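Methyltransferase (Pyrococcus horikoshii, PDB 1IXK) probably transfers a methyl group from S-adenosyl-L-methionine to the 5-position of cytidine in tRNA. Local coordinates at residues S248-L262 with P282-R296. Residues are numbered along the deposited sequence; the frame is centred on the assembly and turned at random.
Sequences SLEPEENEFVIQWAL and PFGIELSEEIKNARR
Glu255, in the first turn of helix 255-264, runs from apolar neighbours, Leu287 and Ile291, to a charged one, Arg296. Its CB packs on Leu287 CD1 at 3.5 Å, and CG rests against Ile291 CG2. A bend there (chi2 87°) turns the carboxylate toward Arg296, whose straight side chain reaches out from strand 295-297. The two flat groups lie nearly coplanar, 16° apart, in a side-on salt bridge: Glu255 OE2 accepts from Arg296 NE at 2.6 Å and OE1 from Arg296 NH2 at 2.7 Å, each through its syn lone pair. Glu255 OE2 also accepts a hydrogen bond from Leu279 N. Arg296 NH1 and NH2 both grip Leu249 O. Asn254 ND2 sits above the guanidinium plane without bonding to it, its amide held by Ser248 O and Thr246 OG1. This ion pair is buried, and its charges probably balance each other. Farther along the helix, Gln259 OE1 takes a nearly straight bond (176°) from Ser288 N, and Gln259 NE2 donates to Ser288 OG at 2.9 Å. Between these polar grips Ile291 CD1 presses tightly on Ile258 CG2 (3.5 Å). The contact thus fastens the loop and helix after the predicted nucleophile Cys247 to short strand 295-297, which pairs antiparallel with strand 307-314 in the Rossmann-like class I methyltransferase sheet.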
ATOM      1  N   SER A 248       5.988  -0.049   6.360  1.00 18.02           N
ATOM      2  CA  SER A 248       7.115  -0.036   7.280  1.00 17.15           C
ATOM      3  C   SER A 248       7.711   1.359   7.385  1.00 17.04           C
ATOM      4  O   SER A 248       7.667   2.134   6.432  1.00 16.75           O
ATOM      5  CB  SER A 248       8.190  -1.011   6.788  1.00 18.92           C
ATOM      6  OG  SER A 248       9.390  -0.886   7.534  1.00 19.09           O
ATOM      7  N   LEU A 249       8.268   1.673   8.549  1.00 14.97           N
ATOM      8  CA  LEU A 249       8.905   2.966   8.769  1.00 16.47           C
ATOM      9  C   LEU A 249      10.409   2.862   8.520  1.00 15.71           C
ATOM     10  O   LEU A 249      11.096   3.880   8.400  1.00 16.03           O
ATOM     11  CB  LEU A 249       8.692   3.427  10.211  1.00 16.17           C
ATOM     12  CG  LEU A 249       7.271   3.761  10.649  1.00 19.16           C
ATOM     13  CD1 LEU A 249       7.249   3.982  12.159  1.00 20.23           C
ATOM     14  CD2 LEU A 249       6.793   4.994   9.900  1.00 19.36           C
ATOM     15  N   GLU A 250      10.910   1.633   8.428  1.00 15.00           N
ATOM     16  CA  GLU A 250      12.346   1.395   8.252  1.00 15.76           C
ATOM     17  C   GLU A 250      12.921   1.787   6.897  1.00 14.51           C
ATOM     18  O   GLU A 250      12.449   1.335   5.851  1.00 13.80           O
ATOM     19  CB  GLU A 250      12.693  -0.086   8.497  1.00 17.43           C
ATOM     20  CG  GLU A 250      12.044  -0.746   9.710  1.00 18.29           C
ATOM     21  CD  GLU A 250      12.173   0.067  10.981  1.00 20.00           C
ATOM     22  OE1 GLU A 250      13.245   0.666  11.216  1.00 17.65           O
ATOM     23  OE2 GLU A 250      11.197   0.101  11.755  1.00 20.98           O
ATOM     24  N   PRO A 251      13.965   2.627   6.900  1.00 13.82           N
ATOM     25  CA  PRO A 251      14.579   3.042   5.635  1.00 14.12           C
ATOM     26  C   PRO A 251      15.123   1.836   4.865  1.00 13.56           C
ATOM     27  O   PRO A 251      15.142   1.841   3.639  1.00 12.59           O
ATOM     28  CB  PRO A 251      15.692   3.985   6.083  1.00 14.18           C
ATOM     29  CG  PRO A 251      15.136   4.595   7.336  1.00 15.97           C
ATOM     30  CD  PRO A 251      14.516   3.394   8.031  1.00 14.53           C
ATOM     31  N   GLU A 252      15.560   0.802   5.587  1.00 13.23           N
ATOM     32  CA  GLU A 252      16.109  -0.389   4.938  1.00 13.32           C
ATOM     33  C   GLU A 252      15.116  -1.093   4.018  1.00 13.65           C
ATOM     34  O   GLU A 252      15.515  -1.721   3.036  1.00 12.20           O
ATOM     35  CB  GLU A 252      16.636  -1.394   5.981  1.00 15.70           C
ATOM     36  CG  GLU A 252      17.922  -0.962   6.697  1.00 12.02           C
ATOM     37  CD  GLU A 252      17.672  -0.101   7.918  1.00 19.05           C
ATOM     38  OE1 GLU A 252      16.526   0.380   8.098  1.00 16.76           O
ATOM     39  OE2 GLU A 252      18.634   0.102   8.701  1.00 15.76           O
ATOM     40  N   GLU A 253      13.828  -1.001   4.339  1.00 12.62           N
ATOM     41  CA  GLU A 253      12.797  -1.640   3.528  1.00 13.50           C
ATOM     42  C   GLU A 253      12.180  -0.655   2.544  1.00 12.68           C
ATOM     43  O   GLU A 253      11.387  -1.045   1.680  1.00 11.89           O
ATOM     44  CB  GLU A 253      11.674  -2.189   4.420  1.00 16.51           C
ATOM     45  CG  GLU A 253      12.104  -3.197   5.466  1.00 20.32           C
ATOM     46  CD  GLU A 253      10.965  -3.554   6.406  1.00 23.07           C
ATOM     47  OE1 GLU A 253      10.013  -4.233   5.968  1.00 23.59           O
ATOM     48  OE2 GLU A 253      11.018  -3.137   7.580  1.00 24.71           O
ATOM     49  N   ASN A 254      12.541   0.619   2.677  1.00 12.77           N
ATOM     50  CA  ASN A 254      11.984   1.663   1.823  1.00 10.30           C
ATOM     51  C   ASN A 254      13.014   2.388   0.951  1.00 10.01           C
ATOM     52  O   ASN A 254      13.352   1.930  -0.149  1.00  9.95           O
ATOM     53  CB  ASN A 254      11.238   2.693   2.685  1.00 12.19           C
ATOM     54  CG  ASN A 254      10.062   2.086   3.442  1.00 14.83           C
ATOM     55  OD1 ASN A 254       9.455   1.117   2.990  1.00 15.33           O
ATOM     56  ND2 ASN A 254       9.722   2.675   4.582  1.00 16.29           N
ATOM     57  N   GLU A 255      13.497   3.525   1.443  1.00  8.74           N
ATOM     58  CA  GLU A 255      14.482   4.331   0.720  1.00  9.93           C
ATOM     59  C   GLU A 255      15.713   3.554   0.256  1.00 11.34           C
ATOM     60  O   GLU A 255      16.204   3.764  -0.856  1.00  9.71           O
ATOM     61  CB  GLU A 255      14.930   5.513   1.585  1.00  9.48           C
ATOM     62  CG  GLU A 255      13.866   6.600   1.760  1.00 14.14           C
ATOM     63  CD  GLU A 255      12.911   6.355   2.920  1.00 14.50           C
ATOM     64  OE1 GLU A 255      12.987   5.288   3.563  1.00 13.49           O
ATOM     65  OE2 GLU A 255      12.076   7.246   3.185  1.00 13.78           O
ATOM     66  N   PHE A 256      16.226   2.674   1.109  1.00 11.90           N
ATOM     67  CA  PHE A 256      17.409   1.876   0.766  1.00 11.55           C
ATOM     68  C   PHE A 256      17.147   0.961  -0.430  1.00 11.13           C
ATOM     69  O   PHE A 256      18.016   0.768  -1.285  1.00  9.42           O
ATOM     70  CB  PHE A 256      17.837   1.012   1.954  1.00 14.38           C
ATOM     71  CG  PHE A 256      18.572   1.760   3.033  1.00 18.89           C
ATOM     72  CD1 PHE A 256      18.547   3.149   3.090  1.00 20.48           C
ATOM     73  CD2 PHE A 256      19.265   1.063   4.018  1.00 20.61           C
ATOM     74  CE1 PHE A 256      19.203   3.837   4.115  1.00 22.59           C
ATOM     75  CE2 PHE A 256      19.920   1.739   5.047  1.00 22.37           C
ATOM     76  CZ  PHE A 256      19.886   3.131   5.094  1.00 20.82           C
ATOM     77  N   VAL A 257      15.954   0.380  -0.477  1.00  9.23           N
ATOM     78  CA  VAL A 257      15.600  -0.511  -1.572  1.00  9.63           C
ATOM     79  C   VAL A 257      15.442   0.293  -2.852  1.00  9.12           C
ATOM     80  O   VAL A 257      15.885  -0.133  -3.923  1.00  8.92           O
ATOM     81  CB  VAL A 257      14.285  -1.261  -1.279  1.00 10.20           C
ATOM     82  CG1 VAL A 257      13.889  -2.114  -2.479  1.00 11.99           C
ATOM     83  CG2 VAL A 257      14.450  -2.128  -0.043  1.00 10.97           C
ATOM     84  N   ILE A 258      14.808   1.459  -2.741  1.00  9.41           N
ATOM     85  CA  ILE A 258      14.609   2.320  -3.905  1.00  8.99           C
ATOM     86  C   ILE A 258      15.954   2.851  -4.425  1.00  8.00           C
ATOM     87  O   ILE A 258      16.175   2.894  -5.634  1.00  9.21           O
ATOM     88  CB  ILE A 258      13.659   3.498  -3.572  1.00 10.87           C
ATOM     89  CG1 ILE A 258      12.296   2.944  -3.144  1.00  9.76           C
ATOM     90  CG2 ILE A 258      13.465   4.394  -4.795  1.00 11.07           C
ATOM     91  CD1 ILE A 258      11.718   1.958  -4.128  1.00 11.32           C
ATOM     92  N   GLN A 259      16.845   3.252  -3.521  1.00  9.51           N
ATOM     93  CA  GLN A 259      18.154   3.739  -3.951  1.00 11.39           C
ATOM     94  C   GLN A 259      18.886   2.609  -4.677  1.00 11.92           C
ATOM     95  O   GLN A 259      19.534   2.824  -5.707  1.00 12.93           O
ATOM     96  CB  GLN A 259      18.998   4.193  -2.760  1.00 12.58           C
ATOM     97  CG  GLN A 259      20.362   4.735  -3.187  1.00 12.54           C
ATOM     98  CD  GLN A 259      20.248   6.024  -3.981  1.00 16.04           C
ATOM     99  OE1 GLN A 259      19.845   7.051  -3.452  1.00 16.76           O
ATOM    100  NE2 GLN A 259      20.595   5.970  -5.258  1.00 18.09           N
ATOM    101  N   TRP A 260      18.782   1.404  -4.131  1.00 11.29           N
ATOM    102  CA  TRP A 260      19.424   0.252  -4.742  1.00 11.90           C
ATOM    103  C   TRP A 260      18.876   0.050  -6.152  1.00 11.83           C
ATOM    104  O   TRP A 260      19.632  -0.199  -7.087  1.00 13.14           O
ATOM    105  CB  TRP A 260      19.179  -1.009  -3.909  1.00 10.60           C
ATOM    106  CG  TRP A 260      19.625  -2.252  -4.611  1.00 12.22           C
ATOM    107  CD1 TRP A 260      20.913  -2.623  -4.892  1.00 12.78           C
ATOM    108  CD2 TRP A 260      18.786  -3.269  -5.160  1.00 11.94           C
ATOM    109  NE1 TRP A 260      20.926  -3.812  -5.585  1.00 12.69           N
ATOM    110  CE2 TRP A 260      19.633  -4.231  -5.763  1.00 13.93           C
ATOM    111  CE3 TRP A 260      17.399  -3.466  -5.204  1.00 14.05           C
ATOM    112  CZ2 TRP A 260      19.137  -5.371  -6.400  1.00 16.89           C
ATOM    113  CZ3 TRP A 260      16.904  -4.600  -5.839  1.00 17.78           C
ATOM    114  CH2 TRP A 260      17.775  -5.538  -6.428  1.00 17.77           C
ATOM    115  N   ALA A 261      17.561   0.169  -6.309  1.00 11.31           N
ATOM    116  CA  ALA A 261      16.944  -0.009  -7.621  1.00 11.47           C
ATOM    117  C   ALA A 261      17.439   1.042  -8.614  1.00 10.74           C
ATOM    118  O   ALA A 261      17.715   0.730  -9.772  1.00 11.51           O
ATOM    119  CB  ALA A 261      15.426   0.063  -7.502  1.00 10.39           C
ATOM    120  N   LEU A 262      17.541   2.287  -8.158  1.00 12.71           N
ATOM    121  CA  LEU A 262      18.009   3.368  -9.016  1.00 12.84           C
ATOM    122  C   LEU A 262      19.458   3.116  -9.438  1.00 13.32           C
ATOM    123  O   LEU A 262      19.843   3.431 -10.563  1.00 13.74           O
ATOM    124  CB  LEU A 262      17.914   4.713  -8.282  1.00 11.92           C
ATOM    125  CG  LEU A 262      16.519   5.271  -7.974  1.00 13.97           C
ATOM    126  CD1 LEU A 262      16.647   6.455  -7.024  1.00 12.70           C
ATOM    127  CD2 LEU A 262      15.831   5.688  -9.262  1.00 14.49           C
ATOM    128  N   PRO A 282      18.633   9.470   5.727  1.00 13.39           N
ATOM    129  CA  PRO A 282      18.356   8.641   6.905  1.00 15.03           C
ATOM    130  C   PRO A 282      19.641   8.182   7.584  1.00 13.65           C
ATOM    131  O   PRO A 282      20.504   7.593   6.946  1.00 13.39           O
ATOM    132  CB  PRO A 282      17.562   7.477   6.325  1.00 13.64           C
ATOM    133  CG  PRO A 282      18.184   7.316   4.960  1.00 13.93           C
ATOM    134  CD  PRO A 282      18.286   8.753   4.486  1.00 15.65           C
ATOM    135  N   PHE A 283      19.756   8.460   8.878  1.00 16.18           N
ATOM    136  CA  PHE A 283      20.936   8.085   9.655  1.00 15.72           C
ATOM    137  C   PHE A 283      22.197   8.777   9.134  1.00 19.16           C
ATOM    138  O   PHE A 283      23.315   8.311   9.380  1.00 20.18           O
ATOM    139  CB  PHE A 283      21.146   6.567   9.617  1.00 17.02           C
ATOM    140  CG  PHE A 283      19.949   5.764  10.060  1.00 16.08           C
ATOM    141  CD1 PHE A 283      19.363   5.979  11.307  1.00 16.30           C
ATOM    142  CD2 PHE A 283      19.432   4.764   9.242  1.00 15.33           C
ATOM    143  CE1 PHE A 283      18.282   5.202  11.729  1.00 16.39           C
ATOM    144  CE2 PHE A 283      18.355   3.981   9.656  1.00 16.75           C
ATOM    145  CZ  PHE A 283      17.779   4.202  10.901  1.00 15.35           C
ATOM    146  N   GLY A 284      22.023   9.882   8.417  1.00 19.30           N
ATOM    147  CA  GLY A 284      23.164  10.606   7.884  1.00 19.77           C
ATOM    148  C   GLY A 284      23.682  10.031   6.578  1.00 20.76           C
ATOM    149  O   GLY A 284      24.725  10.449   6.075  1.00 19.92           O
ATOM    150  N   ILE A 285      22.958   9.058   6.034  1.00 17.43           N
ATOM    151  CA  ILE A 285      23.337   8.426   4.778  1.00 18.77           C
ATOM    152  C   ILE A 285      22.707   9.214   3.641  1.00 18.50           C
ATOM    153  O   ILE A 285      21.490   9.190   3.474  1.00 17.48           O
ATOM    154  CB  ILE A 285      22.819   6.973   4.704  1.00 18.83           C
ATOM    155  CG1 ILE A 285      23.292   6.183   5.927  1.00 18.25           C
ATOM    156  CG2 ILE A 285      23.277   6.325   3.408  1.00 18.38           C
ATOM    157  CD1 ILE A 285      24.793   6.190   6.133  1.00 20.62           C
ATOM    158  N   GLU A 286      23.531   9.905   2.860  1.00 18.93           N
ATOM    159  CA  GLU A 286      23.031  10.706   1.747  1.00 20.19           C
ATOM    160  C   GLU A 286      22.535   9.886   0.560  1.00 18.22           C
ATOM    161  O   GLU A 286      23.304   9.177  -0.092  1.00 17.51           O
ATOM    162  CB  GLU A 286      24.105  11.695   1.271  1.00 25.57           C
ATOM    163  CG  GLU A 286      24.030  13.075   1.931  1.00 35.17           C
ATOM    164  CD  GLU A 286      24.933  13.225   3.146  1.00 39.70           C
ATOM    165  OE1 GLU A 286      26.174  13.271   2.967  1.00 42.24           O
ATOM    166  OE2 GLU A 286      24.406  13.301   4.277  1.00 42.06           O
ATOM    167  N   LEU A 287      21.241  10.000   0.281  1.00 15.00           N
ATOM    168  CA  LEU A 287      20.623   9.292  -0.827  1.00 12.12           C
ATOM    169  C   LEU A 287      20.358  10.273  -1.961  1.00 12.96           C
ATOM    170  O   LEU A 287      20.472  11.482  -1.778  1.00 12.79           O
ATOM    171  CB  LEU A 287      19.308   8.650  -0.377  1.00 11.60           C
ATOM    172  CG  LEU A 287      19.435   7.671   0.793  1.00 12.38           C
ATOM    173  CD1 LEU A 287      18.073   7.033   1.089  1.00 12.51           C
ATOM    174  CD2 LEU A 287      20.463   6.597   0.444  1.00 12.14           C
ATOM    175  N   SER A 288      20.002   9.749  -3.127  1.00 12.22           N
ATOM    176  CA  SER A 288      19.725  10.589  -4.287  1.00 16.62           C
ATOM    177  C   SER A 288      18.552  11.526  -4.013  1.00 15.64           C
ATOM    178  O   SER A 288      17.549  11.120  -3.426  1.00 14.65           O
ATOM    179  CB  SER A 288      19.404   9.721  -5.501  1.00 16.79           C
ATOM    180  OG  SER A 288      20.465   8.820  -5.773  1.00 25.78           O
ATOM    181  N   GLU A 289      18.686  12.779  -4.437  1.00 14.99           N
ATOM    182  CA  GLU A 289      17.627  13.765  -4.258  1.00 14.37           C
ATOM    183  C   GLU A 289      16.365  13.247  -4.949  1.00 12.51           C
ATOM    184  O   GLU A 289      15.250  13.576  -4.553  1.00 11.76           O
ATOM    185  CB  GLU A 289      18.051  15.108  -4.868  1.00 17.00           C
ATOM    186  CG  GLU A 289      16.981  16.201  -4.865  1.00 18.83           C
ATOM    187  CD  GLU A 289      16.691  16.783  -3.487  1.00 22.70           C
ATOM    188  OE1 GLU A 289      17.373  16.416  -2.510  1.00 22.83           O
ATOM    189  OE2 GLU A 289      15.773  17.627  -3.384  1.00 25.92           O
ATOM    190  N   GLU A 290      16.554  12.428  -5.977  1.00 13.40           N
ATOM    191  CA  GLU A 290      15.441  11.854  -6.730  1.00 14.70           C
ATOM    192  C   GLU A 290      14.474  11.077  -5.824  1.00 14.64           C
ATOM    193  O   GLU A 290      13.282  10.960  -6.123  1.00 13.70           O
ATOM    194  CB  GLU A 290      15.994  10.952  -7.847  1.00 17.83           C
ATOM    195  CG  GLU A 290      14.986  10.030  -8.517  1.00 22.12           C
ATOM    196  CD  GLU A 290      15.502   9.449  -9.836  1.00 25.01           C
ATOM    197  OE1 GLU A 290      16.703   9.097  -9.916  1.00 27.14           O
ATOM    198  OE2 GLU A 290      14.703   9.339 -10.793  1.00 21.00           O
ATOM    199  N   ILE A 291      14.988  10.570  -4.711  1.00 13.47           N
ATOM    200  CA  ILE A 291      14.176   9.819  -3.755  1.00 15.70           C
ATOM    201  C   ILE A 291      13.047  10.676  -3.177  1.00 14.38           C
ATOM    202  O   ILE A 291      12.053  10.146  -2.683  1.00 14.09           O
ATOM    203  CB  ILE A 291      15.051   9.272  -2.599  1.00 17.97           C
ATOM    204  CG1 ILE A 291      16.063   8.267  -3.149  1.00 21.65           C
ATOM    205  CG2 ILE A 291      14.184   8.590  -1.542  1.00 20.55           C
ATOM    206  CD1 ILE A 291      15.432   7.037  -3.746  1.00 20.91           C
ATOM    207  N   LYS A 292      13.185  12.000  -3.235  1.00 11.74           N
ATOM    208  CA  LYS A 292      12.123  12.858  -2.715  1.00 11.59           C
ATOM    209  C   LYS A 292      10.832  12.735  -3.526  1.00  8.95           C
ATOM    210  O   LYS A 292       9.794  13.272  -3.134  1.00 10.57           O
ATOM    211  CB  LYS A 292      12.575  14.321  -2.646  1.00 13.56           C
ATOM    212  CG  LYS A 292      13.614  14.549  -1.565  1.00 17.10           C
ATOM    213  CD  LYS A 292      13.671  15.986  -1.094  1.00 21.04           C
ATOM    214  CE  LYS A 292      14.682  16.137   0.036  1.00 24.13           C
ATOM    215  NZ  LYS A 292      14.704  17.525   0.571  1.00 27.14           N
ATOM    216  N   ASN A 293      10.898  12.027  -4.652  1.00  8.39           N
ATOM    217  CA  ASN A 293       9.713  11.788  -5.478  1.00 10.01           C
ATOM    218  C   ASN A 293       8.863  10.738  -4.758  1.00  9.39           C
ATOM    219  O   ASN A 293       7.645  10.657  -4.952  1.00 10.04           O
ATOM    220  CB  ASN A 293      10.105  11.269  -6.867  1.00 11.46           C
ATOM    221  CG  ASN A 293      10.480  12.388  -7.827  1.00 13.28           C
ATOM    222  OD1 ASN A 293       9.635  13.188  -8.217  1.00 13.93           O
ATOM    223  ND2 ASN A 293      11.750  12.446  -8.209  1.00 13.90           N
ATOM    224  N   ALA A 294       9.524   9.931  -3.928  1.00 10.17           N
ATOM    225  CA  ALA A 294       8.850   8.899  -3.140  1.00 10.33           C
ATOM    226  C   ALA A 294       8.161   9.596  -1.968  1.00  9.79           C
ATOM    227  O   ALA A 294       8.569  10.688  -1.573  1.00 10.15           O
ATOM    228  CB  ALA A 294       9.866   7.882  -2.628  1.00 10.45           C
ATOM    229  N   ARG A 295       7.134   8.964  -1.405  1.00 10.85           N
ATOM    230  CA  ARG A 295       6.374   9.567  -0.313  1.00  9.38           C
ATOM    231  C   ARG A 295       6.211   8.662   0.898  1.00  8.70           C
ATOM    232  O   ARG A 295       6.347   7.448   0.806  1.00  8.00           O
ATOM    233  CB  ARG A 295       4.969   9.948  -0.797  1.00 13.89           C
ATOM    234  CG  ARG A 295       4.915  10.553  -2.190  1.00 14.89           C
ATOM    235  CD  ARG A 295       5.792  11.779  -2.298  1.00 19.22           C
ATOM    236  NE  ARG A 295       5.306  12.893  -1.494  1.00 18.97           N
ATOM    237  CZ  ARG A 295       5.954  14.046  -1.360  1.00 20.10           C
ATOM    238  NH1 ARG A 295       7.112  14.227  -1.974  1.00 19.40           N
ATOM    239  NH2 ARG A 295       5.449  15.018  -0.613  1.00 19.84           N
ATOM    240  N   ARG A 296       5.907   9.280   2.030  1.00  8.97           N
ATOM    241  CA  ARG A 296       5.669   8.567   3.277  1.00 10.62           C
ATOM    242  C   ARG A 296       4.431   9.137   3.953  1.00 13.78           C
ATOM    243  O   ARG A 296       4.191  10.350   3.919  1.00 11.89           O
ATOM    244  CB  ARG A 296       6.848   8.731   4.241  1.00 13.07           C
ATOM    245  CG  ARG A 296       7.976   7.730   4.055  1.00 12.49           C
ATOM    246  CD  ARG A 296       9.097   8.028   5.043  1.00 17.42           C
ATOM    247  NE  ARG A 296      10.172   7.042   4.990  1.00 14.68           N
ATOM    248  CZ  ARG A 296      10.406   6.144   5.939  1.00 18.41           C
ATOM    249  NH1 ARG A 296       9.635   6.102   7.020  1.00 16.93           N
ATOM    250  NH2 ARG A 296      11.423   5.298   5.821  1.00 16.15           N
TER